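Local coordinates for protein type III restriction-modification enzyme EcoP15I Mod subunit (Escherichia coli, PDB 4ZCF) that transfers a methyl group from S-adenosyl-L-methionine to the second adenine of the DNA site 5'-CAGCAG-3' and, with the Res subunit, takes part in DNA restriction, at residues K107-A112 / R186-E191; G100-V105 / D439-S444; T446-V451 / Y462-V467; K508-M513 / S555-P560. All blocks are in the same frame, centred on the assembly; numbering follows the deposited sequence.

In the fold
Contact 3 is the fully buried member of the set, a helix laid on a strand of the central sheet and held by apolar and CH-pi packing. Contacts 1, 2 and 4 are partly buried. Contacts 1 and 2 share helix 102-113: its start is tied by an amide to the loop 439-444, and its later turns receive a leucine from the end of helix 171-188, close to the chain of the restriction subunit. Contact 2 leads directly into contact 3 along the chain, and M109 of contact 1 packs on I465 of contact 3. Contact 4 lies further out, where a lysine bond and a tyrosine-leucine pair join the sheet to the C-terminal part.

Contact 1: K107-A112 / R186-E191; sequences KHMVNA and RELMRE
L188 pushes its forked end against M109 and V110, and this apolar wedge is the close part of a contact that uses no hydrogen bonds. The two methyls divide the work. CD2 lies on the backbone of helix 102-113, with L188 CD2 3.8 Å from V110 CA and 3.9 Å from the carbonyl carbon, C, of M109. L188 CD2 also reaches V110 CG2 at 4.0 Å. CD1 turns to the methionine, where L188 CD1 is 4.0 Å from M109 CB. The thioether chain of M109 is straight as far as SD and then bends (chi3 59°), bringing its methyl back to the same leucine, M109 CE to L188 CD1 4.1 Å. The leucine crosses both partners at about a right angle. The looser side lies at E187, whose extended chain brings a carboxylate oxygen alongside the valine: V110 CG1 stands 3.8 Å from E187 OE1, an apolar-to-polar touch without a bond. Both residues are partly exposed here and lie beside the restriction subunit, whose R145 packs on V110 and makes only a long, weak ion pair with E187. On the inner side, L188 also touches L106 and Y113 of helix 102-113 and V117 of strand 117-122, so the L188 side chain fills the angle between that helix and that strand, just where helix 171-188 passes into strand 189-190.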
# COMPACT_ATOMS: atom_id res chain seq x y z
N LYS A 107 -19.76 3.64 0.58
CA LYS A 107 -20.05 4.52 1.73
C LYS A 107 -21.03 3.88 2.72
O LYS A 107 -20.86 4.07 3.93
CB LYS A 107 -20.55 5.88 1.28
CG LYS A 107 -19.47 6.77 0.68
CD LYS A 107 -20.10 8.05 0.16
CE LYS A 107 -19.08 8.99 -0.41
NZ LYS A 107 -19.75 10.21 -0.94
N HIS A 108 -22.03 3.09 2.24
CA HIS A 108 -22.99 2.40 3.13
C HIS A 108 -22.31 1.20 3.86
O HIS A 108 -22.82 0.74 4.91
CB HIS A 108 -24.21 1.88 2.34
CG HIS A 108 -25.22 2.93 1.96
ND1 HIS A 108 -26.18 3.35 2.84
CD2 HIS A 108 -25.43 3.53 0.77
CE1 HIS A 108 -26.90 4.25 2.19
NE2 HIS A 108 -26.47 4.40 0.94
N MET A 109 -21.21 0.67 3.30
CA MET A 109 -20.53 -0.52 3.86
C MET A 109 -19.60 -0.22 5.03
O MET A 109 -19.35 -1.10 5.84
CB MET A 109 -19.78 -1.29 2.78
CG MET A 109 -20.68 -1.75 1.64
SD MET A 109 -19.84 -2.64 0.31
CE MET A 109 -19.12 -4.03 1.23
N VAL A 110 -19.11 1.02 5.11
CA VAL A 110 -18.15 1.52 6.09
C VAL A 110 -18.44 1.15 7.54
O VAL A 110 -17.55 0.62 8.22
CB VAL A 110 -17.81 3.01 5.86
CG1 VAL A 110 -16.91 3.56 6.96
CG2 VAL A 110 -17.16 3.21 4.50
N ASN A 111 -19.68 1.37 8.01
CA ASN A 111 -20.04 1.04 9.40
C ASN A 111 -20.00 -0.43 9.69
O ASN A 111 -19.75 -0.80 10.83
CB ASN A 111 -21.40 1.59 9.79
CG ASN A 111 -21.50 3.10 9.74
OD1 ASN A 111 -20.55 3.82 9.39
ND2 ASN A 111 -22.67 3.60 10.08
N ALA A 112 -20.26 -1.28 8.67
CA ALA A 112 -20.30 -2.74 8.89
C ALA A 112 -19.08 -3.51 8.38
O ALA A 112 -18.69 -4.49 9.01
CB ALA A 112 -21.59 -3.32 8.30
N ARG A 186 -10.20 1.56 0.62
CA ARG A 186 -9.09 1.35 1.59
C ARG A 186 -9.59 1.10 3.02
O ARG A 186 -9.04 0.25 3.74
CB ARG A 186 -8.09 2.52 1.55
CG ARG A 186 -6.81 2.31 2.37
CD ARG A 186 -6.09 3.63 2.55
NE ARG A 186 -4.82 3.50 3.26
CZ ARG A 186 -4.69 3.60 4.58
NH1 ARG A 186 -5.76 3.78 5.35
NH2 ARG A 186 -3.50 3.49 5.14
N GLU A 187 -10.65 1.81 3.41
CA GLU A 187 -11.31 1.75 4.70
C GLU A 187 -11.89 0.37 4.99
O GLU A 187 -11.89 -0.05 6.15
CB GLU A 187 -12.42 2.81 4.75
CG GLU A 187 -11.99 4.22 4.35
CD GLU A 187 -12.90 5.37 4.75
OE1 GLU A 187 -13.76 5.17 5.63
OE2 GLU A 187 -12.71 6.49 4.21
N LEU A 188 -12.36 -0.35 3.94
CA LEU A 188 -12.99 -1.67 4.08
C LEU A 188 -12.01 -2.81 4.23
O LEU A 188 -12.38 -3.90 4.70
CB LEU A 188 -13.92 -1.95 2.89
CG LEU A 188 -15.05 -0.92 2.60
CD1 LEU A 188 -15.98 -1.47 1.55
CD2 LEU A 188 -15.85 -0.54 3.89
N MET A 189 -10.75 -2.53 3.86
CA MET A 189 -9.65 -3.47 3.88
C MET A 189 -9.15 -3.78 5.24
O MET A 189 -8.77 -2.87 5.98
CB MET A 189 -8.50 -2.93 3.04
CG MET A 189 -8.76 -2.96 1.56
SD MET A 189 -7.49 -2.15 0.56
CE MET A 189 -6.16 -3.25 0.86
N ARG A 190 -9.04 -5.07 5.54
CA ARG A 190 -8.41 -5.62 6.75
C ARG A 190 -6.92 -5.17 6.68
O ARG A 190 -6.39 -4.97 5.57
CB ARG A 190 -8.44 -7.14 6.64
CG ARG A 190 -9.36 -7.86 7.61
CD ARG A 190 -9.67 -9.29 7.15
NE ARG A 190 -8.52 -10.19 7.28
CZ ARG A 190 -8.58 -11.53 7.21
NH1 ARG A 190 -9.74 -12.14 6.99
NH2 ARG A 190 -7.47 -12.26 7.35
N GLU A 191 -6.26 -5.00 7.83
CA GLU A 191 -4.85 -4.58 7.84
C GLU A 191 -3.94 -5.52 7.03
O GLU A 191 -3.03 -5.07 6.35
CB GLU A 191 -4.35 -4.43 9.27
CG GLU A 191 -4.97 -3.24 9.98
CD GLU A 191 -4.02 -2.09 10.23
OE1 GLU A 191 -3.29 -2.14 11.25
OE2 GLU A 191 -3.97 -1.16 9.39

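Contact 2: G100-V105 / D439-S444; sequences GDNLEV and DFFAGS
N102 and F440 bring the two backbones together, with 5.8 Å between N102 CA and F440 CA. On one side the chain enters helix 102-113, with D101 as its N-cap; the capping bond from E104 N to D101 OD2 is weak, at 3.5 Å. On the other side the chain leaves strand 434-439 through an Asx turn, in which F441 N donates to D439 OD1 at 3.1 Å. The crossing bond comes from the asparagine: N102 ND2 donates to F440 O at 3.0 Å, moderately bent (148° at the hydrogen) and reaching the oxygen from well out of the carbonyl plane. N102 has its CG between its own backbone N and carbonyl carbon (chi1 49°), which aims the amide across the gap. The same amide nitrogen sits over one face of the F441 ring, toward the rim, with N102 ND2 3.5 Å from F441 CE1; the amide and ring planes are steeply inclined, 70° apart. Nearer the backbones, N102 CB and F440 CB touch at 4.0 Å. The other end of the amide is held too, since N102 OD1 accepts from R181 NE, while D101 forms a salt bridge with the same arginine; bonds at both ends, to F440 O and to R181 NE, thus fix the rotation of the amide. The loop itself, with the sequence DFFAGS, fits the start of motif I (FxGxG) of adenine methyltransferases, which in relatives borders the S-adenosylmethionine pocket of the Rossmann-like fold. F441 also packs on P125, within the predicted cofactor-binding region.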
# COMPACT_ATOMS: atom_id res chain seq x y z
N GLY A 100 -26.39 -0.19 -7.83
CA GLY A 100 -26.22 1.24 -7.60
C GLY A 100 -24.80 1.69 -7.85
O GLY A 100 -23.93 0.88 -8.18
N ASP A 101 -24.58 3.01 -7.69
CA ASP A 101 -23.28 3.66 -7.83
C ASP A 101 -22.38 3.03 -6.79
O ASP A 101 -22.78 2.94 -5.63
CB ASP A 101 -23.43 5.16 -7.57
CG ASP A 101 -22.16 5.98 -7.62
OD1 ASP A 101 -21.38 5.81 -8.59
OD2 ASP A 101 -21.99 6.85 -6.74
N ASN A 102 -21.21 2.52 -7.23
CA ASN A 102 -20.24 1.84 -6.37
C ASN A 102 -19.72 2.72 -5.23
O ASN A 102 -19.56 2.21 -4.12
CB ASN A 102 -19.10 1.22 -7.20
CG ASN A 102 -18.46 2.15 -8.21
OD1 ASN A 102 -18.32 3.36 -8.01
ND2 ASN A 102 -18.04 1.60 -9.31
N LEU A 103 -19.49 4.04 -5.49
CA LEU A 103 -19.03 4.99 -4.47
C LEU A 103 -20.05 5.13 -3.35
O LEU A 103 -19.68 5.08 -2.16
CB LEU A 103 -18.71 6.37 -5.08
CG LEU A 103 -18.10 7.43 -4.12
CD1 LEU A 103 -16.91 6.87 -3.35
CD2 LEU A 103 -17.74 8.70 -4.86
N GLU A 104 -21.33 5.27 -3.73
CA GLU A 104 -22.46 5.36 -2.81
C GLU A 104 -22.63 4.04 -2.03
O GLU A 104 -22.76 4.05 -0.79
CB GLU A 104 -23.74 5.73 -3.59
CG GLU A 104 -24.91 6.11 -2.71
CD GLU A 104 -24.87 7.45 -1.98
OE1 GLU A 104 -23.95 8.26 -2.24
OE2 GLU A 104 -25.79 7.69 -1.17
N VAL A 105 -22.54 2.90 -2.75
CA VAL A 105 -22.60 1.56 -2.15
C VAL A 105 -21.47 1.30 -1.14
O VAL A 105 -21.74 0.76 -0.07
CB VAL A 105 -22.76 0.43 -3.20
CG1 VAL A 105 -22.64 -0.93 -2.55
CG2 VAL A 105 -24.08 0.57 -3.97
N ASP A 439 -15.53 -6.89 -5.43
CA ASP A 439 -15.37 -6.31 -6.78
C ASP A 439 -16.43 -5.24 -6.92
O ASP A 439 -17.60 -5.56 -6.93
CB ASP A 439 -15.50 -7.37 -7.91
CG ASP A 439 -15.00 -6.93 -9.28
OD1 ASP A 439 -15.09 -5.71 -9.60
OD2 ASP A 439 -14.47 -7.77 -10.00
N PHE A 440 -16.03 -3.97 -6.97
CA PHE A 440 -17.01 -2.88 -7.09
C PHE A 440 -17.21 -2.34 -8.51
O PHE A 440 -17.93 -1.37 -8.69
CB PHE A 440 -16.82 -1.80 -6.00
CG PHE A 440 -15.44 -1.17 -5.89
CD1 PHE A 440 -15.12 -0.03 -6.61
CD2 PHE A 440 -14.49 -1.70 -5.02
CE1 PHE A 440 -13.85 0.55 -6.51
CE2 PHE A 440 -13.23 -1.11 -4.91
CZ PHE A 440 -12.91 0.01 -5.66
N PHE A 441 -16.63 -3.03 -9.52
CA PHE A 441 -16.79 -2.82 -10.97
C PHE A 441 -17.10 -4.22 -11.50
O PHE A 441 -16.36 -4.71 -12.35
CB PHE A 441 -15.49 -2.28 -11.63
CG PHE A 441 -15.19 -0.82 -11.38
CD1 PHE A 441 -15.87 0.18 -12.08
CD2 PHE A 441 -14.25 -0.43 -10.43
CE1 PHE A 441 -15.59 1.53 -11.84
CE2 PHE A 441 -13.99 0.92 -10.19
CZ PHE A 441 -14.66 1.89 -10.90
N ALA A 442 -18.16 -4.89 -10.95
CA ALA A 442 -18.55 -6.27 -11.29
C ALA A 442 -18.30 -6.71 -12.74
O ALA A 442 -17.78 -7.81 -12.98
CB ALA A 442 -19.99 -6.55 -10.90
N GLY A 443 -18.67 -5.82 -13.67
CA GLY A 443 -18.58 -6.03 -15.11
C GLY A 443 -19.62 -7.03 -15.54
O GLY A 443 -20.80 -6.72 -15.56
N SER A 444 -19.16 -8.26 -15.84
CA SER A 444 -19.95 -9.40 -16.26
C SER A 444 -20.28 -10.35 -15.12
O SER A 444 -21.15 -11.20 -15.29
CB SER A 444 -19.22 -10.15 -17.38
OG SER A 444 -17.85 -10.42 -17.12

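Contact 3: T446-V451 / Y462-V467; sequences TTAHTV and YQFITV
Helix 446-455 and strand 461-468 are the last two elements of a beta-alpha-beta unit that starts at strand 434-439, and A448 and V451 of the helix meet F464 and Y462 of the strand. The methyl of A448 sits over the centre of the F464 ring as a CH-pi contact, A448 CB 3.5 Å from the ring centroid and only 4° off the normal. V451 takes the edge of that ring with its CB. Its CG1 stands anti to the backbone N (chi1 173°), which sends V451 CG1 to within 4.0 Å of Y462 CB and V451 CG2 to within 3.9 Å of F464 CB. The axes of the short segments 446-451 and 462-467 run almost antiparallel (166°) and approach to 8.3 Å, as expected when the chain returns to a parallel strand in the Rossmann-like methyltransferase fold; strand 461-468 lies beside strand 434-439 in the sheet. Further along the strand, T466 CG2 approaches A448 CB at 4.2 Å. The F464 ring also stacks with H95 and meets F452 edge-to-face. Inside the helix, T446 O is gripped from opposite faces of its plane by T450 OG1 at 2.8 Å and T450 N at 3.0 Å.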
# COMPACT_ATOMS: atom_id res chain seq x y z
N THR A 446 -17.53 -11.92 -13.33
CA THR A 446 -16.35 -12.80 -13.32
C THR A 446 -15.82 -13.18 -11.93
O THR A 446 -15.51 -14.36 -11.72
CB THR A 446 -15.25 -12.19 -14.16
OG1 THR A 446 -15.80 -11.74 -15.40
CG2 THR A 446 -14.07 -13.12 -14.35
N THR A 447 -15.64 -12.19 -11.03
CA THR A 447 -15.08 -12.43 -9.70
C THR A 447 -16.00 -13.31 -8.86
O THR A 447 -15.54 -14.21 -8.17
CB THR A 447 -14.68 -11.10 -9.01
OG1 THR A 447 -13.89 -10.34 -9.91
CG2 THR A 447 -13.88 -11.30 -7.77
N ALA A 448 -17.29 -13.03 -8.93
CA ALA A 448 -18.35 -13.75 -8.23
C ALA A 448 -18.37 -15.19 -8.71
O ALA A 448 -18.34 -16.09 -7.89
CB ALA A 448 -19.68 -13.06 -8.49
N HIS A 449 -18.31 -15.40 -10.04
CA HIS A 449 -18.27 -16.71 -10.68
C HIS A 449 -17.06 -17.50 -10.17
O HIS A 449 -17.21 -18.64 -9.72
CB HIS A 449 -18.25 -16.55 -12.21
CG HIS A 449 -18.46 -17.82 -12.98
ND1 HIS A 449 -18.80 -17.80 -14.33
CD2 HIS A 449 -18.34 -19.12 -12.59
CE1 HIS A 449 -18.87 -19.07 -14.71
NE2 HIS A 449 -18.62 -19.90 -13.69
N THR A 450 -15.88 -16.87 -10.18
CA THR A 450 -14.62 -17.41 -9.69
C THR A 450 -14.75 -17.90 -8.24
O THR A 450 -14.17 -18.92 -7.90
CB THR A 450 -13.52 -16.35 -9.88
OG1 THR A 450 -13.35 -16.08 -11.28
CG2 THR A 450 -12.20 -16.75 -9.26
N VAL A 451 -15.52 -17.19 -7.40
CA VAL A 451 -15.77 -17.61 -6.00
C VAL A 451 -16.63 -18.90 -5.99
O VAL A 451 -16.32 -19.82 -5.24
CB VAL A 451 -16.31 -16.47 -5.08
CG1 VAL A 451 -16.69 -16.99 -3.71
CG2 VAL A 451 -15.27 -15.34 -4.94
N TYR A 462 -14.92 -18.70 0.52
CA TYR A 462 -14.81 -17.25 0.42
C TYR A 462 -16.23 -16.70 0.28
O TYR A 462 -17.14 -17.45 -0.06
CB TYR A 462 -14.00 -16.80 -0.82
CG TYR A 462 -12.67 -17.50 -1.03
CD1 TYR A 462 -11.58 -17.24 -0.19
CD2 TYR A 462 -12.47 -18.35 -2.11
CE1 TYR A 462 -10.36 -17.87 -0.39
CE2 TYR A 462 -11.24 -18.95 -2.33
CZ TYR A 462 -10.19 -18.73 -1.45
OH TYR A 462 -8.99 -19.35 -1.65
N GLN A 463 -16.42 -15.41 0.53
CA GLN A 463 -17.72 -14.79 0.32
C GLN A 463 -17.49 -13.68 -0.68
O GLN A 463 -16.50 -12.96 -0.59
CB GLN A 463 -18.27 -14.20 1.62
CG GLN A 463 -18.17 -15.14 2.80
CD GLN A 463 -18.13 -14.34 4.07
OE1 GLN A 463 -19.15 -13.80 4.52
NE2 GLN A 463 -16.93 -14.23 4.64
N PHE A 464 -18.35 -13.57 -1.65
CA PHE A 464 -18.17 -12.49 -2.60
C PHE A 464 -19.15 -11.35 -2.33
O PHE A 464 -20.29 -11.58 -1.93
CB PHE A 464 -18.25 -13.00 -4.07
CG PHE A 464 -19.62 -13.31 -4.65
CD1 PHE A 464 -20.53 -12.29 -4.95
CD2 PHE A 464 -19.95 -14.62 -5.02
CE1 PHE A 464 -21.78 -12.58 -5.51
CE2 PHE A 464 -21.20 -14.90 -5.60
CZ PHE A 464 -22.10 -13.88 -5.84
N ILE A 465 -18.70 -10.13 -2.60
CA ILE A 465 -19.51 -8.93 -2.58
C ILE A 465 -19.13 -8.25 -3.89
O ILE A 465 -17.94 -8.03 -4.10
CB ILE A 465 -19.30 -7.99 -1.35
CG1 ILE A 465 -19.47 -8.70 -0.02
CG2 ILE A 465 -20.19 -6.75 -1.43
CD1 ILE A 465 -18.87 -7.93 1.19
N THR A 466 -20.10 -8.05 -4.80
CA THR A 466 -19.88 -7.35 -6.08
C THR A 466 -20.91 -6.25 -6.30
O THR A 466 -22.08 -6.42 -5.99
CB THR A 466 -19.68 -8.27 -7.33
OG1 THR A 466 -20.91 -8.90 -7.71
CG2 THR A 466 -18.53 -9.29 -7.17
N VAL A 467 -20.44 -5.12 -6.83
CA VAL A 467 -21.25 -3.94 -7.10
C VAL A 467 -21.32 -3.64 -8.60
O VAL A 467 -20.32 -3.73 -9.30
CB VAL A 467 -20.80 -2.71 -6.26
CG1 VAL A 467 -21.89 -1.63 -6.26
CG2 VAL A 467 -20.46 -3.13 -4.82

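Contact 4: K508-M513 / S555-P560; sequences KVYQLM and SLLTTP
A strand meets a turn here: K508 and Y510, near the start of strand 508-514, hold L557 in the loop between helix 539-552 and strand 562-566. The strand belongs to the large mixed sheet, between strands 76-80 and 96-99, whereas the loop lies in the C-terminal family region. The polar link is the bond from K508 NZ to L557 O at 2.9 Å, which meets the carbonyl in its plane and fairly straight on (C=O...N angle 157°). The lysine chain is bent at its third torsion (chi3 62°), and this bend carries the ammonium group over to the turn. The apolar link is the leucine laid on the tyrosine. L557 CD1 stands over the ring centre, 4.2 Å from the Y510 centroid, and L557 CD2 reaches Y510 CE1 at 4.0 Å, the leucine and the tyrosine lying alongside with their ends pointing opposite ways. Ring and amine thus take up the side chain and the carbonyl of the same residue. L557 is presented by a type I beta turn from L556 to T559, closed by T559 N donating to L556 O at 2.9 Å. L557 N donates to Y113 OH, and the L557 side chain packs on L551, while Y510 also touches T547 of helix 539-552. This is an interface between the methyltransferase sheet and the C-terminal part of the chain, with a beta-turn residue packed on a strand aromatic.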
# COMPACT_ATOMS: atom_id res chain seq x y z
N LYS A 508 -27.41 -13.11 -2.38
CA LYS A 508 -28.46 -12.15 -2.06
C LYS A 508 -28.28 -10.87 -2.87
O LYS A 508 -27.15 -10.47 -3.15
CB LYS A 508 -28.51 -11.88 -0.55
CG LYS A 508 -29.33 -12.93 0.21
CD LYS A 508 -29.09 -12.94 1.72
CE LYS A 508 -29.46 -11.68 2.48
NZ LYS A 508 -29.09 -11.78 3.92
N VAL A 509 -29.40 -10.27 -3.29
CA VAL A 509 -29.44 -9.01 -4.05
C VAL A 509 -29.89 -7.87 -3.11
O VAL A 509 -30.76 -8.08 -2.26
CB VAL A 509 -30.28 -9.08 -5.37
CG1 VAL A 509 -30.33 -7.74 -6.11
CG2 VAL A 509 -29.74 -10.16 -6.30
N TYR A 510 -29.24 -6.72 -3.24
CA TYR A 510 -29.47 -5.47 -2.53
C TYR A 510 -29.37 -4.37 -3.55
O TYR A 510 -28.69 -4.55 -4.57
CB TYR A 510 -28.44 -5.26 -1.42
CG TYR A 510 -28.76 -6.06 -0.19
CD1 TYR A 510 -29.60 -5.56 0.78
CD2 TYR A 510 -28.30 -7.37 -0.04
CE1 TYR A 510 -29.93 -6.31 1.91
CE2 TYR A 510 -28.64 -8.14 1.07
CZ TYR A 510 -29.48 -7.61 2.03
OH TYR A 510 -29.78 -8.36 3.14
N GLN A 511 -30.09 -3.28 -3.33
CA GLN A 511 -30.12 -2.13 -4.24
C GLN A 511 -30.26 -0.79 -3.51
O GLN A 511 -30.83 -0.73 -2.43
CB GLN A 511 -31.25 -2.29 -5.27
CG GLN A 511 -32.64 -2.52 -4.67
CD GLN A 511 -33.57 -3.04 -5.71
OE1 GLN A 511 -34.02 -2.30 -6.60
NE2 GLN A 511 -33.82 -4.33 -5.67
N LEU A 512 -29.74 0.27 -4.13
CA LEU A 512 -29.87 1.61 -3.57
C LEU A 512 -31.31 2.11 -3.79
O LEU A 512 -31.89 1.90 -4.86
CB LEU A 512 -28.88 2.60 -4.21
CG LEU A 512 -27.41 2.49 -3.88
CD1 LEU A 512 -26.64 3.49 -4.66
CD2 LEU A 512 -27.15 2.63 -2.38
N MET A 513 -31.87 2.79 -2.77
CA MET A 513 -33.25 3.34 -2.82
C MET A 513 -33.23 4.83 -2.59
O MET A 513 -32.41 5.29 -1.78
CB MET A 513 -34.16 2.71 -1.74
CG MET A 513 -34.29 1.22 -1.83
SD MET A 513 -35.18 0.63 -3.29
CE MET A 513 -36.86 0.82 -2.74
N SER A 555 -24.21 -4.04 11.42
CA SER A 555 -24.44 -5.47 11.16
C SER A 555 -24.21 -5.80 9.68
O SER A 555 -24.71 -5.09 8.81
CB SER A 555 -25.84 -5.90 11.61
OG SER A 555 -26.37 -5.13 12.68
N LEU A 556 -23.46 -6.89 9.40
CA LEU A 556 -23.15 -7.36 8.04
C LEU A 556 -24.44 -7.78 7.33
O LEU A 556 -25.31 -8.36 7.99
CB LEU A 556 -22.21 -8.59 8.06
CG LEU A 556 -20.96 -8.57 8.94
CD1 LEU A 556 -20.51 -9.99 9.26
CD2 LEU A 556 -19.84 -7.78 8.30
N LEU A 557 -24.53 -7.55 6.00
CA LEU A 557 -25.72 -7.95 5.22
C LEU A 557 -26.04 -9.44 5.25
O LEU A 557 -27.12 -9.84 4.83
CB LEU A 557 -25.69 -7.40 3.77
CG LEU A 557 -25.61 -5.88 3.63
CD1 LEU A 557 -25.39 -5.47 2.18
CD2 LEU A 557 -26.86 -5.20 4.17
N THR A 558 -25.13 -10.25 5.79
CA THR A 558 -25.30 -11.71 5.92
C THR A 558 -25.92 -12.12 7.26
O THR A 558 -26.49 -13.20 7.35
CB THR A 558 -23.99 -12.45 5.59
OG1 THR A 558 -22.93 -12.01 6.45
CG2 THR A 558 -23.60 -12.32 4.12
N THR A 559 -25.81 -11.24 8.29
CA THR A 559 -26.38 -11.42 9.63
C THR A 559 -27.92 -11.50 9.48
O THR A 559 -28.51 -10.71 8.72
CB THR A 559 -25.94 -10.26 10.56
OG1 THR A 559 -24.52 -10.12 10.55
CG2 THR A 559 -26.41 -10.43 12.00
N PRO A 560 -28.61 -12.47 10.12
CA PRO A 560 -30.06 -12.56 9.93
C PRO A 560 -30.86 -11.62 10.83
O PRO A 560 -30.44 -11.27 11.94
CB PRO A 560 -30.36 -14.04 10.19
CG PRO A 560 -29.06 -14.67 10.69
CD PRO A 560 -28.14 -13.54 11.02